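Local coordinates for CBS domain-containing protein (Listeria monocytogenes, PDB 6XNU) that binds the second messenger c-di-AMP, probably through its CBS domains, and controls the balance of (p)ppGpp and c-di-AMP, at residues Lys36-Gln41 / Thr54-Ser59; Pro62-Asp65 / Lys69-Gly72; Ala77-Ala82 / Glu92-Leu97; Pro108-Phe113 / Gly140-Arg145. All coordinates share one frame; numbering follows the deposited sequence.

Contact 1 (Lys36-Gln41 / Thr54-Ser59); sequences KVAHVQ and TKCGYS
K36 enters the contact through its backbone: its carbonyl O faces the rim of the Y58 ring near the ring plane, 3.8 Å from CE2, while its long side chain leads off toward solvent. The same carbonyl takes a hydrogen bond from a water 3.0 Å from K36 O. That water in turn accepts from A38 N and makes a weak bond to C56 O, and it lies at the edge of the Y58 ring, in its plane. One solvent molecule thus joins the backbone polar groups on both sides of the gap, where the two segments make no direct hydrogen bond. V37 adds its CA, 4.2 Å from Y58 CE2, and its CG2 comes loosely alongside the phenol OH.

A38 is the point of closest approach. Its methyl CB presses on C56 CB at 3.3 Å, tighter than normal van der Waals distance for two carbons. C56 SG stands between its own backbone N and carbonyl carbon (chi1 75°) and is held there by Y58 N, which donates to SG over 3.3 Å at a nearly straight 162°. This bond spans G57, whose positive phi ends the helical run, and ties the start of the following chain back to the helix end.

The contact sets the chain entering strand 40-41 against the C-terminal end of helix 46-56, within the beta-alpha-beta unit of strand 40-41, helix 46-56 and strand 60-64: A38 also rests on V52 of the helix, C56 on I61, and both V37 and Y58 reach I32 and I141 of the other sheet.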
loop_
_atom_site.group_PDB
_atom_site.type_symbol
_atom_site.label_atom_id
_atom_site.label_comp_id
_atom_site.label_asym_id
_atom_site.label_seq_id
_atom_site.Cartn_x
_atom_site.Cartn_y
_atom_site.Cartn_z
ATOM N N LYS A 36 -11.714 12.704 -3.216
ATOM C CA LYS A 36 -11.039 11.725 -4.064
ATOM C C LYS A 36 -10.491 10.547 -3.271
ATOM O O LYS A 36 -9.905 9.633 -3.869
ATOM C CB LYS A 36 -9.892 12.395 -4.837
ATOM C CG LYS A 36 -10.327 13.512 -5.765
ATOM C CD LYS A 36 -9.120 14.304 -6.264
ATOM C CE LYS A 36 -9.510 15.263 -7.369
ATOM N NZ LYS A 36 -8.459 16.298 -7.588
ATOM N N VAL A 37 -10.647 10.555 -1.949
ATOM C CA VAL A 37 -10.160 9.496 -1.071
ATOM C C VAL A 37 -11.377 8.753 -0.538
ATOM O O VAL A 37 -12.249 9.359 0.092
ATOM C CB VAL A 37 -9.317 10.058 0.088
ATOM C CG1 VAL A 37 -8.743 8.913 0.920
ATOM C CG2 VAL A 37 -8.196 10.997 -0.421
ATOM N N ALA A 38 -11.460 7.455 -0.806
ATOM C CA ALA A 38 -12.554 6.684 -0.235
ATOM C C ALA A 38 -12.411 6.619 1.279
ATOM O O ALA A 38 -11.304 6.699 1.828
ATOM C CB ALA A 38 -12.584 5.276 -0.822
ATOM N N HIS A 39 -13.552 6.511 1.962
ATOM C CA HIS A 39 -13.558 6.369 3.410
ATOM C C HIS A 39 -14.681 5.430 3.817
ATOM O O HIS A 39 -15.570 5.107 3.026
ATOM C CB HIS A 39 -13.714 7.726 4.126
ATOM C CG HIS A 39 -15.062 8.362 3.957
ATOM N ND1 HIS A 39 -15.309 9.347 3.024
ATOM C CD2 HIS A 39 -16.230 8.169 4.615
ATOM C CE1 HIS A 39 -16.572 9.730 3.113
ATOM N NE2 HIS A 39 -17.154 9.031 4.072
ATOM N N VAL A 40 -14.628 4.990 5.072
ATOM C CA VAL A 40 -15.750 4.318 5.705
ATOM C C VAL A 40 -16.151 5.138 6.928
ATOM O O VAL A 40 -15.457 6.076 7.332
ATOM C CB VAL A 40 -15.421 2.863 6.093
ATOM C CG1 VAL A 40 -15.302 2.013 4.845
ATOM C CG2 VAL A 40 -14.133 2.813 6.890
ATOM N N GLN A 41 -17.293 4.779 7.509
ATOM C CA GLN A 41 -17.865 5.496 8.640
ATOM C C GLN A 41 -17.897 4.597 9.868
ATOM O O GLN A 41 -18.066 3.380 9.751
ATOM C CB GLN A 41 -19.299 5.965 8.340
ATOM C CG GLN A 41 -19.460 6.847 7.118
ATOM C CD GLN A 41 -20.903 6.904 6.652
ATOM O OE1 GLN A 41 -21.343 7.885 6.053
ATOM N NE2 GLN A 41 -21.654 5.842 6.933
ATOM N N THR A 54 -11.510 -2.606 -1.669
ATOM C CA THR A 54 -11.184 -3.327 -2.894
ATOM C C THR A 54 -11.365 -2.452 -4.130
ATOM O O THR A 54 -10.567 -2.527 -5.069
ATOM C CB THR A 54 -12.039 -4.582 -2.986
ATOM O OG1 THR A 54 -11.753 -5.418 -1.858
ATOM C CG2 THR A 54 -11.736 -5.351 -4.275
ATOM N N LYS A 55 -12.394 -1.601 -4.140
ATOM C CA LYS A 55 -12.710 -0.805 -5.322
ATOM C C LYS A 55 -11.951 0.513 -5.400
ATOM O O LYS A 55 -11.812 1.061 -6.500
ATOM C CB LYS A 55 -14.214 -0.510 -5.375
ATOM C CG LYS A 55 -15.087 -1.719 -5.679
ATOM C CD LYS A 55 -14.655 -2.391 -6.971
ATOM C CE LYS A 55 -15.852 -2.936 -7.737
ATOM N NZ LYS A 55 -15.426 -3.534 -9.033
ATOM N N CYS A 56 -11.447 1.033 -4.278
ATOM C CA CYS A 56 -11.026 2.428 -4.205
ATOM C C CYS A 56 -9.595 2.696 -4.665
ATOM O O CYS A 56 -9.263 3.856 -4.947
ATOM C CB CYS A 56 -11.188 2.937 -2.772
ATOM S SG CYS A 56 -9.933 2.348 -1.631
ATOM N N GLY A 57 -8.734 1.683 -4.738
ATOM C CA GLY A 57 -7.364 1.903 -5.154
ATOM C C GLY A 57 -6.398 2.328 -4.064
ATOM O O GLY A 57 -5.216 2.554 -4.360
ATOM N N TYR A 58 -6.853 2.467 -2.824
ATOM C CA TYR A 58 -5.985 2.729 -1.686
ATOM C C TYR A 58 -5.944 1.493 -0.797
ATOM O O TYR A 58 -6.981 0.883 -0.538
ATOM C CB TYR A 58 -6.491 3.927 -0.872
ATOM C CG TYR A 58 -6.338 5.245 -1.589
ATOM C CD1 TYR A 58 -5.119 5.903 -1.600
ATOM C CD2 TYR A 58 -7.411 5.826 -2.257
ATOM C CE1 TYR A 58 -4.963 7.112 -2.257
ATOM C CE2 TYR A 58 -7.266 7.047 -2.915
ATOM C CZ TYR A 58 -6.036 7.676 -2.911
ATOM O OH TYR A 58 -5.856 8.883 -3.560
ATOM N N SER A 59 -4.751 1.142 -0.305
ATOM C CA SER A 59 -4.645 -0.011 0.588
ATOM C C SER A 59 -5.029 0.317 2.030
ATOM O O SER A 59 -5.342 -0.597 2.801
ATOM C CB SER A 59 -3.232 -0.596 0.536
ATOM O OG SER A 59 -2.305 0.218 1.212
HETATM O O HOH W 1 -10.413 6.719 -3.528
#

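Contact 2 (Pro62-Asp65 / Lys69-Gly72); sequences PVLD and KLHG
The imidazole of H71 meets D65 at its edge, with D65 OD2 and K69 O both near the ring plane. H71 NE2 donates to D65 OD2 over 2.7 Å; the carboxylate is turned 62° against the ring, and the N-H reaches OD2 from above the carboxylate plane. The other oxygen, D65 OD1, accepts from K69 N at 2.9 Å, again from above that plane. Two N-H groups therefore fix the rotation of the carboxylate, which chi1 of 64° brings back over the opposite chain, with the CB of K69 beside it. The K69 ammonium goes elsewhere, to a salt bridge with D135.

These residues lie at the turn end of the beta hairpin formed by strands 60-64 and 70-75, and its pairing is broken by a classic beta bulge: H71 and G72 both face V63. V63 O is gripped twice, by H71 N at 2.9 Å and by G72 N at 3.3 Å, while V63 N donates to G72 O over a short 2.7 Å. Beyond the bulge, L64 and L70 form a non-hydrogen-bonded pair, and D65 N bonds to K69 O.

On the face carrying L64 and L70, the methyl L70 CD1 touches P62 CB at 3.5 Å and L64 CD2 at 4.0 Å. F138 of strand 138-143 covers P62 and L64 there, and C130 and V132 meet L70.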
loop_
_atom_site.group_PDB
_atom_site.type_symbol
_atom_site.label_atom_id
_atom_site.label_comp_id
_atom_site.label_asym_id
_atom_site.label_seq_id
_atom_site.Cartn_x
_atom_site.Cartn_y
_atom_site.Cartn_z
ATOM N N PRO A 62 -9.273 6.197 5.391
ATOM C CA PRO A 62 -9.694 6.802 6.658
ATOM C C PRO A 62 -11.055 6.299 7.104
ATOM O O PRO A 62 -11.904 5.900 6.299
ATOM C CB PRO A 62 -9.734 8.300 6.335
ATOM C CG PRO A 62 -9.873 8.372 4.845
ATOM C CD PRO A 62 -9.098 7.193 4.320
ATOM N N VAL A 63 -11.249 6.326 8.418
ATOM C CA VAL A 63 -12.540 6.064 9.038
ATOM C C VAL A 63 -13.019 7.379 9.636
ATOM O O VAL A 63 -12.316 7.980 10.453
ATOM C CB VAL A 63 -12.445 4.971 10.113
ATOM C CG1 VAL A 63 -13.808 4.695 10.688
ATOM C CG2 VAL A 63 -11.844 3.696 9.540
ATOM N N LEU A 64 -14.191 7.835 9.201
ATOM C CA LEU A 64 -14.765 9.109 9.608
ATOM C C LEU A 64 -16.017 8.884 10.444
ATOM O O LEU A 64 -16.605 7.800 10.435
ATOM C CB LEU A 64 -15.128 9.962 8.389
ATOM C CG LEU A 64 -14.024 10.158 7.347
ATOM C CD1 LEU A 64 -14.520 11.121 6.268
ATOM C CD2 LEU A 64 -12.757 10.651 8.009
ATOM N N ASP A 65 -16.432 9.930 11.155
ATOM C CA ASP A 65 -17.738 9.905 11.794
ATOM C C ASP A 65 -18.752 10.653 10.924
ATOM O O ASP A 65 -18.461 11.067 9.804
ATOM C CB ASP A 65 -17.643 10.449 13.229
ATOM C CG ASP A 65 -17.235 11.914 13.304
ATOM O OD1 ASP A 65 -17.390 12.673 12.318
ATOM O OD2 ASP A 65 -16.765 12.320 14.391
ATOM N N LYS A 69 -15.266 13.936 10.725
ATOM C CA LYS A 69 -14.026 14.002 11.491
ATOM C C LYS A 69 -13.291 12.660 11.430
ATOM O O LYS A 69 -13.907 11.592 11.381
ATOM C CB LYS A 69 -14.300 14.380 12.949
ATOM C CG LYS A 69 -14.926 15.744 13.118
ATOM C CD LYS A 69 -15.315 15.963 14.577
ATOM C CE LYS A 69 -16.191 17.191 14.721
ATOM N NZ LYS A 69 -15.592 18.351 14.015
ATOM N N LEU A 70 -11.964 12.733 11.475
ATOM C CA LEU A 70 -11.100 11.573 11.265
ATOM C C LEU A 70 -10.881 10.821 12.574
ATOM O O LEU A 70 -10.338 11.384 13.529
ATOM C CB LEU A 70 -9.760 12.031 10.689
ATOM C CG LEU A 70 -8.703 10.940 10.491
ATOM C CD1 LEU A 70 -9.132 9.948 9.417
ATOM C CD2 LEU A 70 -7.392 11.583 10.120
ATOM N N HIS A 71 -11.252 9.536 12.598
ATOM C CA HIS A 71 -11.134 8.691 13.782
ATOM C C HIS A 71 -10.120 7.568 13.650
ATOM O O HIS A 71 -9.587 7.117 14.665
ATOM C CB HIS A 71 -12.486 8.050 14.134
ATOM C CG HIS A 71 -13.461 8.999 14.756
ATOM N ND1 HIS A 71 -13.833 8.918 16.081
ATOM C CD2 HIS A 71 -14.147 10.043 14.235
ATOM C CE1 HIS A 71 -14.698 9.880 16.353
ATOM N NE2 HIS A 71 -14.905 10.581 15.252
ATOM N N GLY A 72 -9.844 7.092 12.442
ATOM C CA GLY A 72 -8.973 5.937 12.343
ATOM C C GLY A 72 -8.602 5.655 10.906
ATOM O O GLY A 72 -9.037 6.342 9.978
#

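Contact 3 (Ala77-Ala82 / Glu92-Leu97); sequences AMITDA and ERLEDL
I79 and L94 bring the two backbones to within 8.0 Å between CA atoms, a helix turn on one side facing a short helical bend on the other, in which R93 O accepts from both D96 N and L97 N. Side chains span this gap. The branch methyl I79 CG2 meets L94 CD2 at 3.5 Å, the two side chains crossing at about a right angle. In I79 that methyl lies opposite the backbone N, while CG1 takes the place beside it (chi1 -70°), so the shorter branch makes the touch.

A82, one turn further along the helix, offers its CB to L97 CD1 at a loose 4.7 Å. Its carbonyl O has R93 NH2 3.6 Å away, a proximity and not a hydrogen bond. The arginine gets there by a bend at chi3 (77°) that folds the guanidinium back toward the helix end. With just 145 Å² buried, the contact is a light one, held by apolar touches.

Around it, I79 also packs on A49, L50 and L53 of helix 46-56, L97 on L46 of the same helix, and I83 fills in against R93, L94 and L97. Helix 76-82 and the chain before helix 99-102 thus lie side by side against helix 46-56, and the second subunit adds its F91 on L94 and its T54 on T80 and D81.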
loop_
_atom_site.group_PDB
_atom_site.type_symbol
_atom_site.label_atom_id
_atom_site.label_comp_id
_atom_site.label_asym_id
_atom_site.label_seq_id
_atom_site.Cartn_x
_atom_site.Cartn_y
_atom_site.Cartn_z
ATOM N N ALA A 77 -5.646 -5.918 5.737
ATOM C CA ALA A 77 -4.912 -6.778 6.661
ATOM C C ALA A 77 -5.483 -6.677 8.068
ATOM O O ALA A 77 -5.590 -7.684 8.773
ATOM C CB ALA A 77 -3.428 -6.423 6.662
ATOM N N MET A 78 -5.880 -5.474 8.485
ATOM C CA MET A 78 -6.486 -5.319 9.805
ATOM C C MET A 78 -7.799 -6.078 9.894
ATOM O O MET A 78 -8.105 -6.704 10.917
ATOM C CB MET A 78 -6.731 -3.842 10.100
ATOM C CG MET A 78 -5.512 -2.979 10.169
ATOM S SD MET A 78 -6.042 -1.268 10.416
ATOM C CE MET A 78 -4.661 -0.386 9.698
ATOM N N ILE A 79 -8.589 -6.025 8.825
ATOM C CA ILE A 79 -9.882 -6.700 8.800
ATOM C C ILE A 79 -9.696 -8.213 8.830
ATOM O O ILE A 79 -10.332 -8.920 9.622
ATOM C CB ILE A 79 -10.671 -6.249 7.557
ATOM C CG1 ILE A 79 -11.118 -4.792 7.708
ATOM C CG2 ILE A 79 -11.815 -7.199 7.258
ATOM C CD1 ILE A 79 -11.609 -4.180 6.416
ATOM N N THR A 80 -8.816 -8.733 7.971
ATOM C CA THR A 80 -8.676 -10.186 7.859
ATOM C C THR A 80 -8.025 -10.777 9.104
ATOM O O THR A 80 -8.370 -11.890 9.521
ATOM C CB THR A 80 -7.872 -10.543 6.610
ATOM O OG1 THR A 80 -8.487 -9.937 5.467
ATOM C CG2 THR A 80 -7.841 -12.053 6.412
ATOM N N ASP A 81 -7.072 -10.059 9.700
ATOM C CA ASP A 81 -6.478 -10.525 10.947
ATOM C C ASP A 81 -7.547 -10.721 12.015
ATOM O O ASP A 81 -7.507 -11.696 12.777
ATOM C CB ASP A 81 -5.414 -9.537 11.420
ATOM C CG ASP A 81 -4.918 -9.840 12.818
ATOM O OD1 ASP A 81 -3.954 -10.618 12.955
ATOM O OD2 ASP A 81 -5.499 -9.298 13.783
ATOM N N ALA A 82 -8.539 -9.826 12.053
ATOM C CA ALA A 82 -9.592 -9.916 13.056
ATOM C C ALA A 82 -10.430 -11.181 12.923
ATOM O O ALA A 82 -11.037 -11.605 13.914
ATOM C CB ALA A 82 -10.493 -8.684 12.978
ATOM N N GLU A 92 -17.609 -15.293 7.683
ATOM C CA GLU A 92 -18.973 -15.053 8.142
ATOM C C GLU A 92 -19.031 -13.948 9.191
ATOM O O GLU A 92 -20.047 -13.253 9.301
ATOM C CB GLU A 92 -19.577 -16.350 8.693
ATOM C CG GLU A 92 -19.001 -16.801 10.036
ATOM C CD GLU A 92 -17.814 -17.745 9.892
ATOM O OE1 GLU A 92 -17.278 -18.190 10.933
ATOM O OE2 GLU A 92 -17.412 -18.040 8.745
ATOM N N ARG A 93 -17.949 -13.750 9.950
ATOM C CA ARG A 93 -17.930 -12.754 11.014
ATOM C C ARG A 93 -17.802 -11.321 10.505
ATOM O O ARG A 93 -17.982 -10.391 11.299
ATOM C CB ARG A 93 -16.783 -13.050 11.983
ATOM C CG ARG A 93 -16.951 -14.340 12.770
ATOM C CD ARG A 93 -15.883 -14.458 13.837
ATOM N NE ARG A 93 -16.158 -13.617 14.999
ATOM C CZ ARG A 93 -15.221 -12.979 15.689
ATOM N NH1 ARG A 93 -15.551 -12.234 16.736
ATOM N NH2 ARG A 93 -13.949 -13.080 15.326
ATOM N N LEU A 94 -17.490 -11.117 9.220
ATOM C CA LEU A 94 -17.319 -9.758 8.706
ATOM C C LEU A 94 -18.604 -8.959 8.841
ATOM O O LEU A 94 -18.573 -7.750 9.103
ATOM C CB LEU A 94 -16.877 -9.798 7.244
ATOM C CG LEU A 94 -15.531 -10.459 7.000
ATOM C CD1 LEU A 94 -15.348 -10.749 5.526
ATOM C CD2 LEU A 94 -14.431 -9.544 7.508
ATOM N N GLU A 95 -19.747 -9.628 8.672
ATOM C CA GLU A 95 -21.046 -8.982 8.807
ATOM C C GLU A 95 -21.237 -8.360 10.181
ATOM O O GLU A 95 -21.939 -7.350 10.310
ATOM C CB GLU A 95 -22.138 -10.015 8.535
ATOM C CG GLU A 95 -23.548 -9.486 8.387
ATOM C CD GLU A 95 -24.517 -10.602 8.037
ATOM O OE1 GLU A 95 -24.141 -11.468 7.213
ATOM O OE2 GLU A 95 -25.639 -10.627 8.592
ATOM N N ASP A 96 -20.632 -8.943 11.216
ATOM C CA ASP A 96 -20.959 -8.581 12.590
ATOM C C ASP A 96 -19.978 -7.607 13.228
ATOM O O ASP A 96 -20.359 -6.904 14.170
ATOM C CB ASP A 96 -21.041 -9.841 13.464
ATOM C CG ASP A 96 -22.061 -10.850 12.952
ATOM O OD1 ASP A 96 -21.741 -12.058 12.941
ATOM O OD2 ASP A 96 -23.181 -10.439 12.568
ATOM N N LEU A 97 -18.735 -7.549 12.755
ATOM C CA LEU A 97 -17.742 -6.661 13.333
ATOM C C LEU A 97 -17.837 -5.288 12.674
ATOM O O LEU A 97 -18.236 -5.172 11.512
ATOM C CB LEU A 97 -16.336 -7.237 13.157
ATOM C CG LEU A 97 -16.043 -8.540 13.906
ATOM C CD1 LEU A 97 -15.123 -9.438 13.090
ATOM C CD2 LEU A 97 -15.426 -8.215 15.257
#

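Contact 4 (Pro108-Phe113 / Gly140-Arg145); sequences PVIKDF and GIVTRR
T143 OG1 accepts a hydrogen bond from R145 N, 3.2 Å long with an angle of 157°, capping the turn that leads from the strand into helix 145-161. Just before it in the strand, V142 carries the contact with the other segment. Its CG2, placed beside the backbone N by a chi1 of 175°, meets the edge of the F113 ring near the ring plane, 3.7 Å from CE2 and almost as near to CZ. F113 and V142 run past each other in opposite senses, so the methyl slips along the rim of the ring and does not cover its face.

I110 comes in across V142 at about a right angle: its CD1 lies 4.2 Å from V142 CB, a looser touch. The backbones stay well apart, I110 and V142 having their CA atoms 8.6 Å from each other, because strand 128-132 runs between them. It bonds to I110 through C130 and V132, and to V142 through V129.

I119 of helix 116-125 packs on both I110 and F113, while L27 and A28 of helix 26-29 meet the phenyl ring. Beyond the cap, R145 forms a salt bridge with D125 of the second subunit. Strand 109-110, helix 116-125, strands 128-132 and 138-143 and helix 145-161 follow the beta-alpha-beta-beta-alpha order of a CBS domain, and this cluster belongs to its core between sheet and helix.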
loop_
_atom_site.group_PDB
_atom_site.type_symbol
_atom_site.label_atom_id
_atom_site.label_comp_id
_atom_site.label_asym_id
_atom_site.label_seq_id
_atom_site.Cartn_x
_atom_site.Cartn_y
_atom_site.Cartn_z
ATOM N N PRO A 108 -0.514 9.717 12.727
ATOM C CA PRO A 108 -0.182 11.145 12.679
ATOM C C PRO A 108 -1.164 11.898 11.796
ATOM O O PRO A 108 -1.843 11.326 10.942
ATOM C CB PRO A 108 1.222 11.152 12.072
ATOM C CG PRO A 108 1.209 9.972 11.150
ATOM C CD PRO A 108 0.316 8.930 11.796
ATOM N N VAL A 109 -1.239 13.211 12.023
ATOM C CA VAL A 109 -2.026 14.086 11.164
ATOM C C VAL A 109 -1.233 15.347 10.864
ATOM O O VAL A 109 -0.280 15.695 11.562
ATOM C CB VAL A 109 -3.400 14.458 11.767
ATOM C CG1 VAL A 109 -4.259 13.214 11.994
ATOM C CG2 VAL A 109 -3.223 15.240 13.066
ATOM N N ILE A 110 -1.653 16.025 9.798
ATOM C CA ILE A 110 -1.133 17.321 9.378
ATOM C C ILE A 110 -2.253 18.334 9.566
ATOM O O ILE A 110 -3.380 18.110 9.112
ATOM C CB ILE A 110 -0.673 17.283 7.906
ATOM C CG1 ILE A 110 0.559 16.390 7.739
ATOM C CG2 ILE A 110 -0.417 18.679 7.370
ATOM C CD1 ILE A 110 0.752 15.869 6.305
ATOM N N LYS A 111 -1.966 19.430 10.265
ATOM C CA LYS A 111 -2.984 20.447 10.477
ATOM C C LYS A 111 -2.694 21.740 9.731
ATOM O O LYS A 111 -3.557 22.626 9.695
ATOM C CB LYS A 111 -3.144 20.732 11.979
ATOM C CG LYS A 111 -3.585 19.516 12.783
ATOM C CD LYS A 111 -4.669 19.876 13.778
ATOM C CE LYS A 111 -4.555 19.051 15.048
ATOM N NZ LYS A 111 -5.523 19.510 16.080
ATOM N N ASP A 112 -1.518 21.860 9.129
ATOM C CA ASP A 112 -1.100 23.042 8.393
ATOM C C ASP A 112 0.132 22.668 7.588
ATOM O O ASP A 112 0.775 21.645 7.847
ATOM C CB ASP A 112 -0.783 24.214 9.328
ATOM C CG ASP A 112 0.356 23.898 10.274
ATOM O OD1 ASP A 112 1.528 24.028 9.863
ATOM O OD2 ASP A 112 0.077 23.503 11.429
ATOM N N PHE A 113 0.456 23.514 6.617
ATOM C CA PHE A 113 1.630 23.323 5.779
ATOM C C PHE A 113 2.731 24.326 6.103
ATOM O O PHE A 113 3.553 24.657 5.245
ATOM C CB PHE A 113 1.237 23.398 4.308
ATOM C CG PHE A 113 0.451 22.204 3.851
ATOM C CD1 PHE A 113 -0.933 22.210 3.902
ATOM C CD2 PHE A 113 1.100 21.061 3.414
ATOM C CE1 PHE A 113 -1.659 21.098 3.495
ATOM C CE2 PHE A 113 0.380 19.944 3.013
ATOM C CZ PHE A 113 -0.997 19.967 3.052
ATOM N N GLY A 140 -8.004 15.715 3.397
ATOM C CA GLY A 140 -7.273 15.107 2.309
ATOM C C GLY A 140 -6.056 14.371 2.840
ATOM O O GLY A 140 -5.896 14.189 4.044
ATOM N N ILE A 141 -5.211 13.931 1.907
ATOM C CA ILE A 141 -3.992 13.222 2.278
ATOM C C ILE A 141 -2.819 13.799 1.502
ATOM O O ILE A 141 -2.974 14.347 0.405
ATOM C CB ILE A 141 -4.089 11.689 2.053
ATOM C CG1 ILE A 141 -4.257 11.365 0.574
ATOM C CG2 ILE A 141 -5.229 11.074 2.902
ATOM C CD1 ILE A 141 -4.196 9.867 0.292
ATOM N N VAL A 142 -1.641 13.712 2.114
ATOM C CA VAL A 142 -0.371 13.990 1.451
ATOM C C VAL A 142 0.376 12.668 1.353
ATOM O O VAL A 142 0.420 11.915 2.330
ATOM C CB VAL A 142 0.447 15.039 2.230
ATOM C CG1 VAL A 142 1.810 15.232 1.595
ATOM C CG2 VAL A 142 -0.301 16.360 2.277
ATOM N N THR A 143 0.950 12.366 0.181
ATOM C CA THR A 143 1.648 11.100 0.003
ATOM C C THR A 143 3.123 11.337 -0.305
ATOM O O THR A 143 3.583 12.466 -0.495
ATOM C CB THR A 143 1.012 10.232 -1.104
ATOM O OG1 THR A 143 1.491 10.623 -2.403
ATOM C CG2 THR A 143 -0.523 10.328 -1.066
ATOM N N ARG A 144 3.864 10.229 -0.351
ATOM C CA ARG A 144 5.296 10.295 -0.631
ATOM C C ARG A 144 5.594 10.741 -2.051
ATOM O O ARG A 144 6.718 11.200 -2.325
ATOM C CB ARG A 144 5.922 8.926 -0.410
ATOM C CG ARG A 144 6.188 8.579 1.022
ATOM C CD ARG A 144 6.686 7.154 1.081
ATOM N NE ARG A 144 7.032 6.740 2.437
ATOM C CZ ARG A 144 7.094 5.472 2.818
ATOM N NH1 ARG A 144 6.829 4.515 1.940
ATOM N NH2 ARG A 144 7.432 5.160 4.062
ATOM N N ARG A 145 4.627 10.625 -2.965
ATOM C CA ARG A 145 4.917 10.860 -4.377
ATOM C C ARG A 145 5.433 12.273 -4.626
ATOM O O ARG A 145 6.327 12.467 -5.457
ATOM C CB ARG A 145 3.675 10.593 -5.224
ATOM C CG ARG A 145 3.881 10.882 -6.701
ATOM C CD ARG A 145 2.780 10.236 -7.511
ATOM N NE ARG A 145 2.991 10.375 -8.949
ATOM C CZ ARG A 145 2.598 11.423 -9.658
ATOM N NH1 ARG A 145 1.971 12.431 -9.062
ATOM N NH2 ARG A 145 2.834 11.463 -10.963
#

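Overall arrangement
Contacts 1 and 2 share the smaller sheet: V40 O lies 2.9 Å from L64 N and V40 N 3.1 Å from P62 O, probable hydrogen bonds that set strand 40-41 beside the hairpin. Both reach the other sheet, contact 1 through Y58 CE1 on I141 CD1 (3.8 Å) and contact 2 through L70 CD2 on V109 CG1 (4.0 Å), so side chains of the two contacts bridge the two sheets, consistent with a tandem CBS pair. Contact 3 stands apart, its centre about 28 Å from that of contact 4, across the centre of the chain. Contacts 1, 3 and 4 all touch the second subunit, whereas contact 2 does not.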